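Local coordinates for protein 2-Cys Peroxiredoxin (Plasmodium vivax SaI-1, PDB 2I81) that probably reduces hydrogen peroxide and organic hydroperoxides through a reactive cysteine, as typical 2-Cys peroxiredoxins of the thioredoxin fold do, at residues 74-79 / 116-121; 54-59 / 87-92; 140-145 / 160-165. One frame throughout, in Å; residues are numbered along the deposited sequence.

How the interactions relate
All three contacts reach the same central sheet. Interaction 2 is its core, two neighbouring parallel strands near the centre of the chain, joined by backbone bonds and apolar side chains. Interaction 1 lies about 9 Å away, centre to centre. It ties the end of helix 67-77 to the approach of strand 119-122 through one carboxylate, and meets interaction 2 where His118 NE2 bonds to Tyr58 OH; its lysine edge is open to solvent. Interaction 3, beyond strand 54-59 and about 15 Å from interaction 2 (centres), is also largely buried; it joins strand 140-148 to a loop through an arginine at the second-subunit interface. Residues 54-59 and 140-145 also bond directly, Phe59 to Ala144.

Interaction 1. Residues 74-79 / 116-121; sequences ALDKAL and IKHTLL
Asp76, in the last turn of helix 67-77, reaches the loop leading into strand 119-122 and grips Lys117 and His118 with one carboxylate. Its CG stands anti to the backbone N (chi1 -159°), which carries the oxygens out from the helix to the loop backbone. The amide Lys117 N donates to Asp76 OD1 at 3.0 Å, on the syn side, and more weakly to OD2. On its anti side, OD2 also takes the ring donor His118 ND1 at 2.9 Å, tilted out of the carboxylate plane; the amide His118 N adds a weak bond at 3.2 Å. The packing is dense here: Asp76 OD1 lies 3.3 Å from Ile116 CA and, within the loop itself, Ile116 CD1 lies over the rim of one imidazole face, 3.6 Å above the plane. The other flank is looser. Leu79 CD1 meets Lys117 CB at 3.6 Å, the two side chains crossing at about a right angle, while Leu79 CD2 comes only within 4.4 Å of His118 CB. Past CB the lysine chain bends at chi3 and chi4 and takes its amine away from the helix, into solvent. At the far corner of the imidazole, NE2 is hydrogen-bonded to Tyr58 OH. Held at both nitrogens, the ring has its rotation fixed, and the nearby carboxylate probably favours a proton on ND1, polarising the His118-Tyr58 bond.

Interaction 2. Residues 54-59 / 87-92; sequences YVLLYF and VELLGC
Tyr58 places its CG between the backbone N and the carbonyl carbon (chi1 78°), which swings the ring across to the neighbouring strand and over Gly91; Cys92, with SG anti to its N (chi1 -172°), turns its sulfur to Phe59. Gly91 CA lies over one face of the tyrosine ring, 3.5 Å from its centroid in a CH-pi contact, the lack of a side chain letting the ring settle on the backbone. Leu89 CD1 closes on Tyr58 CE1 at 3.4 Å, and the other methyl, CD2, lies 3.8 Å from Leu56 CD2, those two leucines pointing the same way. On the opposite face Leu57 CD2 touches Cys92 CB at 3.6 Å, while Cys92 SG approaches Phe59 CE2 obliquely at 3.8 Å, a sulfur-aromatic contact. Val55 CG1 and Leu90 CD1 continue this layer. Five backbone bonds, from Glu88 N to Tyr54 O at one end to Cys92 N to Tyr58 O at the other, hold the strands parallel, their axes 21° apart. They are the two strands of a beta-alpha-beta crossover through helices 67-77 and 79-84, and helix 168-184 packs on the Leu56 face. The chemistry is that of a buried sheet core: main-chain polar atoms pair with each other, side chains meeting across the strands are mostly apolar, Glu88 staying partly exposed, and the tyrosine hydroxyls find polar partners outside the pair, Tyr54 at Glu182 and Tyr58 at His118.

Interaction 3. Residues 140-145 / 160-165; sequences VSLRAF and NNLAIG
Arg143 grips the carbonyl of Leu162 side-on with two nitrogens: NE bonds to Leu162 O at 2.7 Å and NH2 to the same oxygen at 2.6 Å. The oxygen lies in the guanidinium plane; NH2 approaches it in the carbonyl plane, NE from above. An extended chain from CG to NE carries the group there, passing Arg143 CD within 3.3 Å of Ile164 O. At its root, Asn160 N donates to Arg143 O at 2.8 Å in an antiparallel hydrogen-bonded pair. Beside it, Leu142 CD2 rests on Leu162 CD1 at 3.7 Å. The carbonyl is presented by a type I turn from Asn161 to Ile164, closed by Ile164 N bonding to Asn161 O; Asn161 OD1 accepts from Leu162 N, and Asn160 ND2 reaches Ile164 O while Asn160 OD1 bonds to His156 of the second subunit. Further out, Arg143 NH1 makes a salt bridge with Glu71, and the arginine packs on Cys68, the cysteine of a Pro-X-X-X-Thr-X-X-Cys motif that in relatives carries the peroxidatic thiol. The contact joins strand 140-148 to the turn before helix 168-184, with helix 67-77 against the arginine; strand 54-59 borders 140-148 in the sheet, which runs on past Asn160 into the second subunit.

Interaction 1. Residues 74-79 / 116-121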
loop_
_atom_site.group_PDB
_atom_site.type_symbol
_atom_site.label_atom_id
_atom_site.label_comp_id
_atom_site.label_asym_id
_atom_site.label_seq_id
_atom_site.Cartn_x
_atom_site.Cartn_y
_atom_site.Cartn_z
ATOM N N ALA A 74 28.751 22.841 -37.060
ATOM C CA ALA A 74 29.949 23.244 -36.323
ATOM C C ALA A 74 30.716 22.054 -35.747
ATOM O O ALA A 74 31.949 22.044 -35.764
ATOM C CB ALA A 74 29.602 24.235 -35.224
ATOM N N LEU A 75 29.988 21.057 -35.246
ATOM C CA LEU A 75 30.608 19.855 -34.688
ATOM C C LEU A 75 31.191 18.953 -35.774
ATOM O O LEU A 75 32.227 18.312 -35.562
ATOM C CB LEU A 75 29.611 19.077 -33.821
ATOM C CG LEU A 75 29.257 19.683 -32.457
ATOM C CD1 LEU A 75 27.907 19.174 -31.976
ATOM C CD2 LEU A 75 30.342 19.415 -31.416
ATOM N N ASP A 76 30.526 18.906 -36.930
ATOM C CA ASP A 76 30.989 18.089 -38.050
ATOM C C ASP A 76 32.256 18.658 -38.688
ATOM O O ASP A 76 33.114 17.900 -39.150
ATOM C CB ASP A 76 29.890 17.918 -39.101
ATOM C CG ASP A 76 30.123 16.709 -39.990
ATOM O OD1 ASP A 76 30.173 16.880 -41.227
ATOM O OD2 ASP A 76 30.264 15.588 -39.453
ATOM N N LYS A 77 32.366 19.987 -38.717
ATOM C CA LYS A 77 33.579 20.657 -39.189
ATOM C C LYS A 77 34.790 20.316 -38.320
ATOM O O LYS A 77 35.917 20.245 -38.814
ATOM C CB LYS A 77 33.380 22.173 -39.226
ATOM C CG LYS A 77 32.747 22.696 -40.504
ATOM C CD LYS A 77 32.490 24.194 -40.411
ATOM C CE LYS A 77 32.537 24.863 -41.782
ATOM N NZ LYS A 77 31.441 24.405 -42.695
ATOM N N ALA A 78 34.546 20.102 -37.028
ATOM C CA ALA A 78 35.607 19.788 -36.073
ATOM C C ALA A 78 35.770 18.281 -35.860
ATOM O O ALA A 78 36.410 17.850 -34.897
ATOM C CB ALA A 78 35.344 20.496 -34.745
ATOM N N LEU A 79 35.202 17.491 -36.772
ATOM C CA LEU A 79 35.195 16.029 -36.661
ATOM C C LEU A 79 36.593 15.434 -36.489
ATOM O O LEU A 79 36.777 14.497 -35.711
ATOM C CB LEU A 79 34.518 15.392 -37.879
ATOM C CG LEU A 79 33.503 14.251 -37.705
ATOM C CD1 LEU A 79 33.608 13.302 -38.886
ATOM C CD2 LEU A 79 33.655 13.469 -36.396
ATOM N N ILE A 116 26.531 15.727 -43.602
ATOM C CA ILE A 116 27.416 15.605 -42.435
ATOM C C ILE A 116 28.011 14.197 -42.300
ATOM O O ILE A 116 27.389 13.210 -42.705
ATOM C CB ILE A 116 26.730 16.039 -41.105
ATOM C CG1 ILE A 116 25.609 15.069 -40.711
ATOM C CG2 ILE A 116 26.218 17.479 -41.201
ATOM C CD1 ILE A 116 25.443 14.904 -39.215
ATOM N N LYS A 117 29.210 14.116 -41.725
ATOM C CA LYS A 117 29.973 12.863 -41.675
ATOM C C LYS A 117 29.711 11.972 -40.454
ATOM O O LYS A 117 29.983 10.770 -40.503
ATOM C CB LYS A 117 31.475 13.145 -41.786
ATOM C CG LYS A 117 31.959 13.510 -43.185
ATOM C CD LYS A 117 33.464 13.788 -43.211
ATOM C CE LYS A 117 34.297 12.506 -43.168
ATOM N NZ LYS A 117 34.187 11.707 -44.423
ATOM N N HIS A 118 29.205 12.548 -39.365
ATOM C CA HIS A 118 28.992 11.769 -38.141
ATOM C C HIS A 118 27.570 11.220 -38.012
ATOM O O HIS A 118 26.652 11.660 -38.708
ATOM C CB HIS A 118 29.407 12.558 -36.891
ATOM C CG HIS A 118 28.500 13.700 -36.560
ATOM N ND1 HIS A 118 28.701 14.974 -37.042
ATOM C CD2 HIS A 118 27.389 13.761 -35.787
ATOM C CE1 HIS A 118 27.754 15.772 -36.584
ATOM N NE2 HIS A 118 26.945 15.060 -35.819
ATOM N N THR A 119 27.414 10.259 -37.105
ATOM C CA THR A 119 26.175 9.503 -36.939
ATOM C C THR A 119 25.093 10.306 -36.209
ATOM O O THR A 119 25.377 11.005 -35.233
ATOM C CB THR A 119 26.453 8.175 -36.192
ATOM O OG1 THR A 119 27.515 7.467 -36.846
ATOM C CG2 THR A 119 25.218 7.289 -36.148
ATOM N N LEU A 120 23.858 10.201 -36.700
ATOM C CA LEU A 120 22.704 10.818 -36.048
ATOM C C LEU A 120 21.727 9.764 -35.539
ATOM O O LEU A 120 21.227 8.940 -36.309
ATOM C CB LEU A 120 21.996 11.797 -36.990
ATOM C CG LEU A 120 22.748 13.061 -37.423
ATOM C CD1 LEU A 120 21.927 13.823 -38.450
ATOM C CD2 LEU A 120 23.094 13.962 -36.238
ATOM N N LEU A 121 21.463 9.806 -34.236
ATOM C CA LEU A 121 20.579 8.848 -33.581
ATOM C C LEU A 121 19.132 9.321 -33.602
ATOM O O LEU A 121 18.858 10.524 -33.579
ATOM C CB LEU A 121 21.019 8.603 -32.131
ATOM C CG LEU A 121 22.458 8.163 -31.832
ATOM C CD1 LEU A 121 22.673 8.065 -30.326
ATOM C CD2 LEU A 121 22.797 6.837 -32.506
#

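Interaction 2. Residues 54-59 / 87-92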
loop_
_atom_site.group_PDB
_atom_site.type_symbol
_atom_site.label_atom_id
_atom_site.label_comp_id
_atom_site.label_asym_id
_atom_site.label_seq_id
_atom_site.Cartn_x
_atom_site.Cartn_y
_atom_site.Cartn_z
ATOM N N TYR A 54 35.780 6.921 -26.506
ATOM C CA TYR A 54 34.962 7.891 -25.788
ATOM C C TYR A 54 33.734 8.247 -26.614
ATOM O O TYR A 54 33.776 8.220 -27.845
ATOM C CB TYR A 54 35.769 9.161 -25.507
ATOM C CG TYR A 54 37.048 8.947 -24.726
ATOM C CD1 TYR A 54 37.107 9.226 -23.362
ATOM C CD2 TYR A 54 38.206 8.478 -25.351
ATOM C CE1 TYR A 54 38.280 9.035 -22.636
ATOM C CE2 TYR A 54 39.382 8.282 -24.637
ATOM C CZ TYR A 54 39.413 8.563 -23.282
ATOM O OH TYR A 54 40.577 8.370 -22.578
ATOM N N VAL A 55 32.642 8.577 -25.933
ATOM C CA VAL A 55 31.403 8.940 -26.608
ATOM C C VAL A 55 30.978 10.349 -26.215
ATOM O O VAL A 55 30.836 10.655 -25.028
ATOM C CB VAL A 55 30.255 7.940 -26.296
ATOM C CG1 VAL A 55 28.978 8.325 -27.036
ATOM C CG2 VAL A 55 30.661 6.516 -26.654
ATOM N N LEU A 56 30.794 11.204 -27.216
ATOM C CA LEU A 56 30.163 12.495 -27.001
ATOM C C LEU A 56 28.742 12.429 -27.551
ATOM O O LEU A 56 28.513 12.607 -28.752
ATOM C CB LEU A 56 30.967 13.628 -27.650
ATOM C CG LEU A 56 30.748 15.052 -27.117
ATOM C CD1 LEU A 56 31.984 15.905 -27.349
ATOM C CD2 LEU A 56 29.518 15.716 -27.727
ATOM N N LEU A 57 27.797 12.146 -26.660
ATOM C CA LEU A 57 26.388 12.137 -27.010
ATOM C C LEU A 57 25.872 13.561 -26.871
ATOM O O LEU A 57 25.912 14.135 -25.778
ATOM C CB LEU A 57 25.614 11.199 -26.079
ATOM C CG LEU A 57 24.440 10.370 -26.615
ATOM C CD1 LEU A 57 23.681 9.715 -25.463
ATOM C CD2 LEU A 57 23.488 11.172 -27.502
ATOM N N TYR A 58 25.402 14.139 -27.973
ATOM C CA TYR A 58 24.796 15.465 -27.915
ATOM C C TYR A 58 23.339 15.460 -28.361
ATOM O O TYR A 58 22.996 14.898 -29.403
ATOM C CB TYR A 58 25.634 16.519 -28.662
ATOM C CG TYR A 58 25.519 16.535 -30.172
ATOM C CD1 TYR A 58 26.394 15.794 -30.965
ATOM C CD2 TYR A 58 24.560 17.323 -30.811
ATOM C CE1 TYR A 58 26.300 15.818 -32.353
ATOM C CE2 TYR A 58 24.455 17.351 -32.198
ATOM C CZ TYR A 58 25.330 16.598 -32.962
ATOM O OH TYR A 58 25.235 16.622 -34.334
ATOM N N PHE A 59 22.489 16.072 -27.543
ATOM C CA PHE A 59 21.064 16.160 -27.825
ATOM C C PHE A 59 20.729 17.530 -28.403
ATOM O O PHE A 59 21.343 18.534 -28.039
ATOM C CB PHE A 59 20.242 15.928 -26.552
ATOM C CG PHE A 59 20.421 14.566 -25.937
ATOM C CD1 PHE A 59 21.416 14.340 -24.989
ATOM C CD2 PHE A 59 19.576 13.514 -26.283
ATOM C CE1 PHE A 59 21.581 13.083 -24.410
ATOM C CE2 PHE A 59 19.732 12.253 -25.707
ATOM C CZ PHE A 59 20.737 12.038 -24.769
ATOM N N VAL A 87 37.333 10.055 -29.835
ATOM C CA VAL A 87 35.946 10.179 -29.383
ATOM C C VAL A 87 34.949 9.999 -30.529
ATOM O O VAL A 87 35.142 10.521 -31.632
ATOM C CB VAL A 87 35.662 11.487 -28.559
ATOM C CG1 VAL A 87 36.849 11.859 -27.674
ATOM C CG2 VAL A 87 35.292 12.651 -29.455
ATOM N N GLU A 88 33.900 9.228 -30.257
ATOM C CA GLU A 88 32.808 9.046 -31.201
ATOM C C GLU A 88 31.755 10.123 -30.965
ATOM O O GLU A 88 31.275 10.312 -29.844
ATOM C CB GLU A 88 32.198 7.646 -31.071
ATOM C CG GLU A 88 31.035 7.362 -32.030
ATOM C CD GLU A 88 31.473 7.088 -33.465
ATOM O OE1 GLU A 88 32.634 6.683 -33.686
ATOM O OE2 GLU A 88 30.641 7.275 -34.379
ATOM N N LEU A 89 31.412 10.820 -32.043
ATOM C CA LEU A 89 30.474 11.931 -32.007
ATOM C C LEU A 89 29.088 11.442 -32.428
ATOM O O LEU A 89 28.906 10.968 -33.553
ATOM C CB LEU A 89 30.979 13.042 -32.938
ATOM C CG LEU A 89 30.737 14.537 -32.684
ATOM C CD1 LEU A 89 29.491 15.031 -33.400
ATOM C CD2 LEU A 89 30.697 14.898 -31.197
ATOM N N LEU A 90 28.120 11.549 -31.518
ATOM C CA LEU A 90 26.758 11.074 -31.772
ATOM C C LEU A 90 25.713 12.148 -31.480
ATOM O O LEU A 90 25.565 12.587 -30.337
ATOM C CB LEU A 90 26.455 9.813 -30.949
ATOM C CG LEU A 90 27.327 8.557 -31.093
ATOM C CD1 LEU A 90 26.893 7.501 -30.086
ATOM C CD2 LEU A 90 27.278 7.990 -32.508
ATOM N N GLY A 91 24.997 12.570 -32.520
ATOM C CA GLY A 91 23.884 13.506 -32.371
ATOM C C GLY A 91 22.595 12.762 -32.102
ATOM O O GLY A 91 22.393 11.665 -32.622
ATOM N N CYS A 92 21.721 13.350 -31.291
ATOM C CA CYS A 92 20.473 12.688 -30.928
ATOM C C CYS A 92 19.303 13.656 -30.820
ATOM O O CYS A 92 19.391 14.682 -30.145
ATOM C CB CYS A 92 20.638 11.915 -29.616
ATOM S SG CYS A 92 19.240 10.858 -29.178
#

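Interaction 3. Residues 140-145 / 160-165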
loop_
_atom_site.group_PDB
_atom_site.type_symbol
_atom_site.label_atom_id
_atom_site.label_comp_id
_atom_site.label_asym_id
_atom_site.label_seq_id
_atom_site.Cartn_x
_atom_site.Cartn_y
_atom_site.Cartn_z
ATOM N N VAL A 140 10.572 17.269 -26.533
ATOM C CA VAL A 140 11.874 17.324 -27.193
ATOM C C VAL A 140 12.992 17.351 -26.157
ATOM O O VAL A 140 12.774 17.759 -25.014
ATOM C CB VAL A 140 11.992 18.561 -28.132
ATOM C CG1 VAL A 140 10.978 18.482 -29.264
ATOM C CG2 VAL A 140 11.825 19.871 -27.354
ATOM N N SER A 141 14.185 16.917 -26.553
ATOM C CA SER A 141 15.334 16.927 -25.652
ATOM C C SER A 141 16.001 18.300 -25.618
ATOM O O SER A 141 16.040 19.001 -26.630
ATOM C CB SER A 141 16.347 15.851 -26.053
ATOM O OG SER A 141 16.933 16.134 -27.310
ATOM N N LEU A 142 16.520 18.679 -24.452
ATOM C CA LEU A 142 17.268 19.929 -24.300
ATOM C C LEU A 142 18.639 19.809 -24.964
ATOM O O LEU A 142 19.087 18.701 -25.273
ATOM C CB LEU A 142 17.430 20.281 -22.816
ATOM C CG LEU A 142 16.200 20.751 -22.034
ATOM C CD1 LEU A 142 16.381 20.491 -20.548
ATOM C CD2 LEU A 142 15.909 22.226 -22.283
ATOM N N ARG A 143 19.303 20.941 -25.185
ATOM C CA ARG A 143 20.644 20.936 -25.775
ATOM C C ARG A 143 21.665 20.442 -24.767
ATOM O O ARG A 143 22.112 21.201 -23.902
ATOM C CB ARG A 143 21.029 22.325 -26.273
ATOM C CG ARG A 143 20.216 22.760 -27.446
ATOM C CD ARG A 143 20.551 24.163 -27.884
ATOM N NE ARG A 143 19.395 24.743 -28.555
ATOM C CZ ARG A 143 18.961 24.383 -29.760
ATOM N NH1 ARG A 143 19.593 23.448 -30.462
ATOM N NH2 ARG A 143 17.889 24.968 -30.275
ATOM N N ALA A 144 22.032 19.170 -24.875
ATOM C CA ALA A 144 22.882 18.553 -23.866
ATOM C C ALA A 144 24.146 17.909 -24.415
ATOM O O ALA A 144 24.120 17.252 -25.455
ATOM C CB ALA A 144 22.086 17.546 -23.050
ATOM N N PHE A 145 25.249 18.112 -23.701
ATOM C CA PHE A 145 26.476 17.365 -23.937
ATOM C C PHE A 145 26.640 16.313 -22.858
ATOM O O PHE A 145 26.540 16.612 -21.666
ATOM C CB PHE A 145 27.700 18.286 -23.927
ATOM C CG PHE A 145 27.957 18.983 -25.232
ATOM C CD1 PHE A 145 28.587 20.222 -25.251
ATOM C CD2 PHE A 145 27.569 18.412 -26.441
ATOM C CE1 PHE A 145 28.839 20.878 -26.452
ATOM C CE2 PHE A 145 27.813 19.062 -27.647
ATOM C CZ PHE A 145 28.450 20.295 -27.652
ATOM N N ASN A 160 21.905 23.182 -21.913
ATOM C CA ASN A 160 21.446 24.524 -22.256
ATOM C C ASN A 160 19.955 24.515 -22.561
ATOM O O ASN A 160 19.411 23.497 -22.998
ATOM C CB ASN A 160 22.209 25.067 -23.469
ATOM C CG ASN A 160 23.612 25.545 -23.125
ATOM O OD1 ASN A 160 24.077 25.398 -21.993
ATOM N ND2 ASN A 160 24.294 26.121 -24.108
ATOM N N ASN A 161 19.299 25.650 -22.331
ATOM C CA ASN A 161 17.916 25.825 -22.758
ATOM C C ASN A 161 17.860 25.950 -24.283
ATOM O O ASN A 161 18.882 26.199 -24.927
ATOM C CB ASN A 161 17.286 27.045 -22.080
ATOM C CG ASN A 161 15.781 26.901 -21.890
ATOM O OD1 ASN A 161 15.167 25.935 -22.348
ATOM N ND2 ASN A 161 15.180 27.868 -21.206
ATOM N N LEU A 162 16.666 25.780 -24.848
ATOM C CA LEU A 162 16.474 25.699 -26.304
ATOM C C LEU A 162 17.065 26.843 -27.135
ATOM O O LEU A 162 17.446 26.636 -28.290
ATOM C CB LEU A 162 14.984 25.527 -26.637
ATOM C CG LEU A 162 14.413 24.106 -26.750
ATOM C CD1 LEU A 162 14.384 23.379 -25.409
ATOM C CD2 LEU A 162 13.014 24.151 -27.352
ATOM N N ALA A 163 17.144 28.039 -26.555
ATOM C CA ALA A 163 17.596 29.218 -27.298
ATOM C C ALA A 163 19.118 29.409 -27.335
ATOM O O ALA A 163 19.620 30.224 -28.115
ATOM C CB ALA A 163 16.917 30.474 -26.756
ATOM N N ILE A 164 19.847 28.658 -26.512
ATOM C CA ILE A 164 21.281 28.912 -26.313
ATOM C C ILE A 164 22.176 27.846 -26.954
ATOM O O ILE A 164 22.218 26.702 -26.493
ATOM C CB ILE A 164 21.630 29.061 -24.799
ATOM C CG1 ILE A 164 20.602 29.945 -24.068
ATOM C CG2 ILE A 164 23.064 29.562 -24.606
ATOM C CD1 ILE A 164 20.406 31.352 -24.649
ATOM N N GLY A 165 22.887 28.228 -28.013
ATOM C CA GLY A 165 23.813 27.322 -28.696
ATOM C C GLY A 165 25.073 27.085 -27.885
ATOM O O GLY A 165 25.462 27.935 -27.079
#